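Local coordinates for protein bottromycin amidohydrolase (PDB 6I5S) that probably hydrolyses an amide bond in a thiazoline-bearing bottromycin precursor, acting as a dinuclear zinc amidohydrolase and gatekeeper of the pathway, at residues Trp246-His256 with Arg321-Ile332; Gly105-Ala113 with Ala417-Asp425. One frame throughout, in Å; residues are numbered along the deposited sequence.

Contact 1: Trp246-His256 with Arg321-Ile332; sequences WDALADALRHH and RRGALVDRLGRI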
# COMPACT_ATOMS: atom_id res chain seq x y z
N TRP A 246 2.41 -24.30 6.47
CA TRP A 246 1.91 -23.76 7.73
C TRP A 246 2.52 -24.47 8.92
O TRP A 246 2.74 -23.84 9.97
CB TRP A 246 0.36 -23.79 7.72
CG TRP A 246 -0.14 -22.95 6.48
CD1 TRP A 246 -0.59 -23.43 5.27
CD2 TRP A 246 -0.17 -21.52 6.35
NE1 TRP A 246 -0.90 -22.41 4.43
CE2 TRP A 246 -0.63 -21.23 5.06
CE3 TRP A 246 0.17 -20.47 7.20
CZ2 TRP A 246 -0.76 -19.95 4.61
CZ3 TRP A 246 0.03 -19.21 6.76
CH2 TRP A 246 -0.42 -18.94 5.47
N ASP A 247 2.85 -25.77 8.77
CA ASP A 247 3.71 -26.46 9.73
C ASP A 247 5.06 -25.75 9.86
O ASP A 247 5.59 -25.60 10.96
CB ASP A 247 3.94 -27.91 9.28
CG ASP A 247 2.69 -28.77 9.37
OD1 ASP A 247 1.68 -28.34 9.98
OD2 ASP A 247 2.73 -29.89 8.84
N ALA A 248 5.66 -25.36 8.74
CA ALA A 248 6.93 -24.65 8.79
C ALA A 248 6.79 -23.30 9.48
O ALA A 248 7.65 -22.88 10.26
CB ALA A 248 7.47 -24.46 7.36
N LEU A 249 5.70 -22.60 9.23
CA LEU A 249 5.50 -21.34 9.93
C LEU A 249 5.27 -21.60 11.41
O LEU A 249 5.86 -20.93 12.26
CB LEU A 249 4.34 -20.55 9.31
CG LEU A 249 3.96 -19.23 9.96
CD1 LEU A 249 5.13 -18.25 9.84
CD2 LEU A 249 2.66 -18.58 9.35
N ALA A 250 4.43 -22.60 11.75
CA ALA A 250 4.24 -22.96 13.15
C ALA A 250 5.57 -23.27 13.84
O ALA A 250 5.80 -22.84 14.96
CB ALA A 250 3.29 -24.15 13.25
N ASP A 251 6.45 -24.03 13.17
CA ASP A 251 7.74 -24.36 13.74
C ASP A 251 8.59 -23.11 13.95
O ASP A 251 9.27 -22.97 14.98
CB ASP A 251 8.46 -25.33 12.82
CG ASP A 251 7.89 -26.75 12.88
OD1 ASP A 251 6.99 -27.05 13.73
OD2 ASP A 251 8.36 -27.57 12.06
N ALA A 252 8.59 -22.20 12.97
CA ALA A 252 9.34 -20.96 13.10
C ALA A 252 8.87 -20.16 14.30
O ALA A 252 9.67 -19.63 15.07
CB ALA A 252 9.20 -20.14 11.81
N LEU A 253 7.55 -20.05 14.47
CA LEU A 253 7.04 -19.26 15.57
C LEU A 253 7.29 -19.96 16.90
O LEU A 253 7.58 -19.30 17.89
CB LEU A 253 5.55 -18.99 15.36
CG LEU A 253 5.23 -18.09 14.16
CD1 LEU A 253 3.76 -18.06 13.82
CD2 LEU A 253 5.71 -16.69 14.45
N ARG A 254 7.20 -21.29 16.91
CA ARG A 254 7.56 -22.06 18.09
C ARG A 254 8.95 -21.66 18.58
O ARG A 254 9.16 -21.50 19.78
CB ARG A 254 7.48 -23.57 17.77
CG ARG A 254 8.27 -24.53 18.66
CD ARG A 254 7.72 -24.61 20.03
NE ARG A 254 8.33 -25.69 20.80
CZ ARG A 254 9.54 -25.63 21.35
NH1 ARG A 254 10.27 -24.53 21.21
NH2 ARG A 254 10.01 -26.66 22.05
N HIS A 255 9.90 -21.46 17.65
CA HIS A 255 11.26 -21.10 18.02
C HIS A 255 11.49 -19.59 18.01
O HIS A 255 12.61 -19.14 17.77
CB HIS A 255 12.26 -21.79 17.08
CG HIS A 255 12.25 -23.28 17.19
ND1 HIS A 255 12.72 -23.96 18.30
CD2 HIS A 255 11.81 -24.24 16.33
CE1 HIS A 255 12.57 -25.26 18.12
NE2 HIS A 255 12.03 -25.46 16.93
N HIS A 256 10.47 -18.80 18.30
CA HIS A 256 10.59 -17.35 18.28
C HIS A 256 10.24 -16.76 19.64
O HIS A 256 9.29 -17.20 20.29
CB HIS A 256 9.68 -16.75 17.18
CG HIS A 256 9.83 -15.27 17.01
ND1 HIS A 256 9.06 -14.36 17.71
CD2 HIS A 256 10.67 -14.55 16.24
CE1 HIS A 256 9.42 -13.14 17.37
NE2 HIS A 256 10.40 -13.22 16.48
N ARG A 321 -6.52 -22.87 12.59
CA ARG A 321 -5.13 -22.98 12.99
C ARG A 321 -4.29 -21.94 12.25
O ARG A 321 -3.43 -21.28 12.84
CB ARG A 321 -4.58 -24.39 12.72
CG ARG A 321 -3.13 -24.57 13.13
CD ARG A 321 -2.63 -25.96 12.77
NE ARG A 321 -2.12 -26.05 11.40
CZ ARG A 321 -0.84 -26.20 11.06
NH1 ARG A 321 -0.51 -26.27 9.78
NH2 ARG A 321 0.11 -26.29 11.98
N ARG A 322 -4.51 -21.81 10.95
CA ARG A 322 -3.74 -20.85 10.16
C ARG A 322 -4.05 -19.42 10.58
O ARG A 322 -3.15 -18.58 10.67
CB ARG A 322 -4.00 -21.06 8.68
CG ARG A 322 -3.57 -22.44 8.23
CD ARG A 322 -3.88 -22.58 6.76
NE ARG A 322 -3.63 -23.95 6.28
CZ ARG A 322 -3.82 -24.34 5.03
NH1 ARG A 322 -4.25 -23.48 4.11
NH2 ARG A 322 -3.57 -25.58 4.68
N GLY A 323 -5.33 -19.12 10.85
CA GLY A 323 -5.67 -17.79 11.31
C GLY A 323 -4.94 -17.41 12.60
O GLY A 323 -4.48 -16.27 12.75
N ALA A 324 -4.84 -18.37 13.54
CA ALA A 324 -4.09 -18.13 14.77
C ALA A 324 -2.61 -17.83 14.49
O ALA A 324 -1.99 -17.05 15.23
CB ALA A 324 -4.20 -19.33 15.70
N LEU A 325 -2.02 -18.47 13.49
CA LEU A 325 -0.62 -18.14 13.16
C LEU A 325 -0.50 -16.70 12.63
O LEU A 325 0.44 -15.98 12.97
CB LEU A 325 -0.07 -19.15 12.14
CG LEU A 325 -0.05 -20.62 12.60
CD1 LEU A 325 0.33 -21.52 11.45
CD2 LEU A 325 0.89 -20.80 13.74
N VAL A 326 -1.44 -16.26 11.81
CA VAL A 326 -1.38 -14.89 11.32
C VAL A 326 -1.64 -13.91 12.45
O VAL A 326 -1.03 -12.83 12.49
CB VAL A 326 -2.32 -14.71 10.14
CG1 VAL A 326 -2.34 -13.27 9.65
CG2 VAL A 326 -1.91 -15.63 9.02
N ASP A 327 -2.51 -14.27 13.42
CA ASP A 327 -2.66 -13.43 14.60
C ASP A 327 -1.32 -13.24 15.30
O ASP A 327 -1.00 -12.14 15.78
CB ASP A 327 -3.67 -14.06 15.57
CG ASP A 327 -5.11 -14.00 15.06
OD1 ASP A 327 -5.45 -13.20 14.15
OD2 ASP A 327 -5.94 -14.75 15.63
N ARG A 328 -0.55 -14.31 15.45
CA ARG A 328 0.78 -14.22 16.06
C ARG A 328 1.72 -13.34 15.27
O ARG A 328 2.53 -12.62 15.85
CB ARG A 328 1.39 -15.62 16.23
CG ARG A 328 0.62 -16.47 17.29
CD ARG A 328 1.28 -17.78 17.62
NE ARG A 328 2.57 -17.55 18.23
CZ ARG A 328 3.46 -18.50 18.46
NH1 ARG A 328 3.18 -19.75 18.13
NH2 ARG A 328 4.63 -18.19 19.01
N LEU A 329 1.65 -13.40 13.94
CA LEU A 329 2.41 -12.47 13.09
C LEU A 329 2.05 -11.01 13.41
O LEU A 329 2.94 -10.14 13.50
CB LEU A 329 2.16 -12.75 11.61
CG LEU A 329 2.67 -14.09 11.04
CD1 LEU A 329 2.45 -14.17 9.55
CD2 LEU A 329 4.14 -14.26 11.30
N GLY A 330 0.77 -10.75 13.66
CA GLY A 330 0.38 -9.40 14.03
C GLY A 330 0.96 -9.00 15.36
O GLY A 330 1.39 -7.86 15.53
N ARG A 331 0.99 -9.93 16.33
CA ARG A 331 1.61 -9.61 17.61
C ARG A 331 3.11 -9.38 17.47
O ARG A 331 3.68 -8.56 18.19
CB ARG A 331 1.29 -10.70 18.65
CG ARG A 331 -0.22 -10.74 18.99
CD ARG A 331 -0.46 -11.46 20.30
NE ARG A 331 -0.32 -12.91 20.16
CZ ARG A 331 -1.25 -13.70 19.65
NH1 ARG A 331 -2.40 -13.19 19.22
NH2 ARG A 331 -1.04 -15.00 19.57
N ILE A 332 3.75 -10.05 16.52
CA ILE A 332 5.17 -9.79 16.25
C ILE A 332 5.36 -8.38 15.70
O ILE A 332 6.27 -7.65 16.14
CB ILE A 332 5.75 -10.83 15.29
CG1 ILE A 332 5.81 -12.20 15.97
CG2 ILE A 332 7.15 -10.39 14.84
CD1 ILE A 332 6.22 -13.32 15.06

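Contact 2: Gly105-Ala113 with Ala417-Asp425; sequences GLLVHGVTA and ARPDGVLVD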
# COMPACT_ATOMS: atom_id res chain seq x y z
N GLY A 105 -9.72 2.30 -6.96
CA GLY A 105 -9.93 1.72 -5.64
C GLY A 105 -9.10 2.39 -4.57
O GLY A 105 -9.61 2.72 -3.49
N LEU A 106 -7.82 2.64 -4.86
CA LEU A 106 -6.99 3.34 -3.89
C LEU A 106 -7.54 4.72 -3.56
O LEU A 106 -7.70 5.05 -2.37
CB LEU A 106 -5.53 3.42 -4.37
CG LEU A 106 -4.82 2.08 -4.48
CD1 LEU A 106 -3.49 2.24 -5.19
CD2 LEU A 106 -4.61 1.42 -3.13
N LEU A 107 -7.85 5.54 -4.61
CA LEU A 107 -8.29 6.91 -4.38
C LEU A 107 -9.55 6.95 -3.54
O LEU A 107 -9.69 7.77 -2.63
CB LEU A 107 -8.59 7.60 -5.71
CG LEU A 107 -7.36 7.98 -6.52
CD1 LEU A 107 -7.87 8.52 -7.86
CD2 LEU A 107 -6.54 9.00 -5.75
N VAL A 108 -10.49 6.08 -3.86
CA VAL A 108 -11.78 6.06 -3.16
C VAL A 108 -11.59 5.82 -1.67
O VAL A 108 -12.40 6.26 -0.84
CB VAL A 108 -12.68 4.98 -3.81
CG1 VAL A 108 -13.73 4.47 -2.86
CG2 VAL A 108 -13.28 5.52 -5.09
N HIS A 109 -10.51 5.13 -1.29
CA HIS A 109 -10.26 4.78 0.09
C HIS A 109 -9.23 5.67 0.74
O HIS A 109 -8.76 5.35 1.84
CB HIS A 109 -9.88 3.29 0.20
CG HIS A 109 -11.05 2.42 -0.11
ND1 HIS A 109 -11.38 2.04 -1.39
CD2 HIS A 109 -12.01 1.89 0.70
CE1 HIS A 109 -12.51 1.35 -1.37
NE2 HIS A 109 -12.92 1.24 -0.12
N GLY A 110 -8.94 6.82 0.12
CA GLY A 110 -8.07 7.83 0.71
C GLY A 110 -6.60 7.62 0.46
O GLY A 110 -5.76 8.30 1.05
N VAL A 111 -6.27 6.64 -0.37
CA VAL A 111 -4.87 6.31 -0.67
C VAL A 111 -4.44 7.17 -1.86
O VAL A 111 -4.89 6.95 -3.00
CB VAL A 111 -4.70 4.83 -0.98
CG1 VAL A 111 -3.22 4.57 -1.33
CG2 VAL A 111 -5.10 3.95 0.19
N THR A 112 -3.57 8.12 -1.59
CA THR A 112 -3.12 9.08 -2.57
C THR A 112 -1.70 8.82 -3.08
O THR A 112 -1.22 9.60 -3.90
CB THR A 112 -3.21 10.52 -2.01
OG1 THR A 112 -2.47 10.64 -0.81
CG2 THR A 112 -4.67 10.90 -1.70
N ALA A 113 -1.03 7.80 -2.55
CA ALA A 113 0.29 7.38 -3.02
C ALA A 113 0.45 5.89 -2.70
O ALA A 113 -0.29 5.32 -1.89
CB ALA A 113 1.40 8.18 -2.34
N ALA A 417 -12.07 4.34 6.64
CA ALA A 417 -12.36 3.72 5.35
C ALA A 417 -13.38 4.43 4.50
O ALA A 417 -13.48 4.10 3.30
CB ALA A 417 -12.83 2.28 5.55
N ARG A 418 -14.15 5.37 5.03
CA ARG A 418 -15.17 6.04 4.24
C ARG A 418 -15.01 7.54 4.38
O ARG A 418 -15.74 8.21 5.12
CB ARG A 418 -16.58 5.60 4.70
CG ARG A 418 -17.62 5.94 3.69
CD ARG A 418 -19.02 5.72 4.25
NE ARG A 418 -19.95 5.83 3.17
CZ ARG A 418 -20.30 6.98 2.62
NH1 ARG A 418 -19.78 8.13 3.08
NH2 ARG A 418 -21.17 6.98 1.61
N PRO A 419 -14.04 8.12 3.68
CA PRO A 419 -13.89 9.56 3.71
C PRO A 419 -15.15 10.23 3.20
O PRO A 419 -15.89 9.70 2.37
CB PRO A 419 -12.71 9.82 2.78
CG PRO A 419 -11.94 8.54 2.68
CD PRO A 419 -12.97 7.45 2.93
N ASP A 420 -15.39 11.42 3.71
CA ASP A 420 -16.32 12.35 3.10
C ASP A 420 -15.69 13.24 2.04
O ASP A 420 -16.40 14.04 1.41
CB ASP A 420 -16.96 13.18 4.20
CG ASP A 420 -17.72 12.32 5.18
OD1 ASP A 420 -18.56 11.56 4.71
OD2 ASP A 420 -17.43 12.35 6.40
N GLY A 421 -14.38 13.17 1.87
CA GLY A 421 -13.69 13.83 0.78
C GLY A 421 -12.26 13.38 0.71
O GLY A 421 -11.65 13.03 1.73
N VAL A 422 -11.71 13.40 -0.50
CA VAL A 422 -10.28 13.10 -0.68
C VAL A 422 -9.73 14.19 -1.59
O VAL A 422 -10.23 14.38 -2.69
CB VAL A 422 -10.03 11.71 -1.29
CG1 VAL A 422 -8.52 11.49 -1.55
CG2 VAL A 422 -10.54 10.62 -0.40
N LEU A 423 -8.74 14.91 -1.09
CA LEU A 423 -8.01 15.91 -1.86
C LEU A 423 -6.76 15.29 -2.46
O LEU A 423 -5.90 14.79 -1.71
CB LEU A 423 -7.61 17.06 -0.95
CG LEU A 423 -7.08 18.35 -1.56
CD1 LEU A 423 -8.11 19.03 -2.44
CD2 LEU A 423 -6.69 19.27 -0.43
N VAL A 424 -6.64 15.32 -3.79
CA VAL A 424 -5.57 14.64 -4.50
C VAL A 424 -4.88 15.68 -5.35
O VAL A 424 -5.47 16.12 -6.35
CB VAL A 424 -6.07 13.50 -5.40
CG1 VAL A 424 -4.88 12.73 -5.97
CG2 VAL A 424 -7.04 12.63 -4.72
N ASP A 425 -3.66 16.05 -4.97
CA ASP A 425 -2.91 17.11 -5.71
C ASP A 425 -3.84 18.30 -5.95
O ASP A 425 -3.86 18.89 -7.05
CB ASP A 425 -2.33 16.57 -7.02
CG ASP A 425 -1.31 17.49 -7.66
OD1 ASP A 425 -0.76 18.39 -6.97
OD2 ASP A 425 -1.01 17.30 -8.88
O HOH W 1 -14.37 5.23 0.69

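Contact 1: Trp246-His256 with Arg321-Ile332
Trp246 meets Arg322 and Leu253 meets Ile332 where helices 245-254 and 316-338 run side by side, their segment axes 40° apart and 10.6 Å at closest approach. The packing is knobs-into-holes from both sides: Leu325 enters the hole formed by Trp246, Leu249, Ala250 and Leu253, and Leu253 in turn sits among Leu325, Arg328, Leu329 and Ile332. Arg322 has CG anti to its carbonyl carbon, beside the backbone N, and from there runs extended to NE, which lays CD and NE over one face of the indole. Arg322 CD stands 3.6 Å from the centroid of the Trp246 five-membered ring and 5° off its normal, a CH-pi contact, and the guanidinium continues over Trp246 CD1 with its plane 17° from that of the ring. A salt bridge to Glu318 and a bond from NH1 to Thr280 O fix the far end of this arginine. With an alanine in place of Arg322, that indole face would probably lose the chain covering it and Glu318 one of its arginine partners. Glu318 also pairs with Arg321, whose NH1 makes a weak, bent bond to Asp247 OD1 (3.0 Å) as part of a salt bridge. Arg328 lays its guanidinium face on Leu253 CB, and NH2 gives a weak bond to Leu253 O (3.3 Å). Farther along, Ile332 CD1 lies over one face of the His256 ring and presses tightly on Leu253 CD2 at 3.5 Å.

Contact 2: Gly105-Ala113 with Ala417-Asp425
Leu107 CD2 meets Val424 CG2 at 3.8 Å, the two side chains crossing at about a right angle in a buried interface. Thr112 has its CG2 anti to the carbonyl carbon (chi1, measured to OG1, 57°), which directs the methyl rather than the hydroxyl to Val422 CG1, 3.9 Å away. The other methyl of Val422, CG2, lies 3.7 Å from Leu107 O and also touches Gly110 CA, while Pro419 packs its ring against the backbone at Val108 and Gly110. Helix 100-108 ends here in a Schellman motif: Gly110, with phi 86°, is the C-prime residue, Val111 N bonds to Leu106 O and Gly110 N to Leu107 O. The chain then enters strand 111-116. That strand and strand 421-424 belong to one mixed sheet but do not pair directly: the axes of 111-113 and 421-424 approach to 8.2 Å, and strands 84-95 and 402-405 link them in the sheet. No direct hydrogen bond joins the segments; a single water bridges them, donating to Val108 O (2.7 Å) and Ala417 O (3.0 Å). Within 105-113, the His109 ring is held by a nearly straight bond from ND1 to Gly105 O (2.8 Å, 169°), with the acceptor in the ring plane, and Trp438 meets the ring edge-to-face.

Overall arrangement
Contacts 1 and 2 lie on opposite sides of the chain's centre, their own centres 33 Å apart and their nearest atoms about 19 Å apart, so neither touches the other. In sequence, both segments of contact 1 fall between the two of contact 2, which brings together residues more than 300 positions apart. Contact 1 is the more peripheral, its centre about 23 Å from that of the chain, against about 13 Å for the centre of contact 2. It is helix on helix; contact 2 packs a helix end and the start of strand 111-116 on strand 421-424 and the loop before it. Neither supplies a zinc ligand. Leu329's side chain is about 13 Å from a zinc ion, Ala417's about 3 Å from a glycerol, probably from crystallisation.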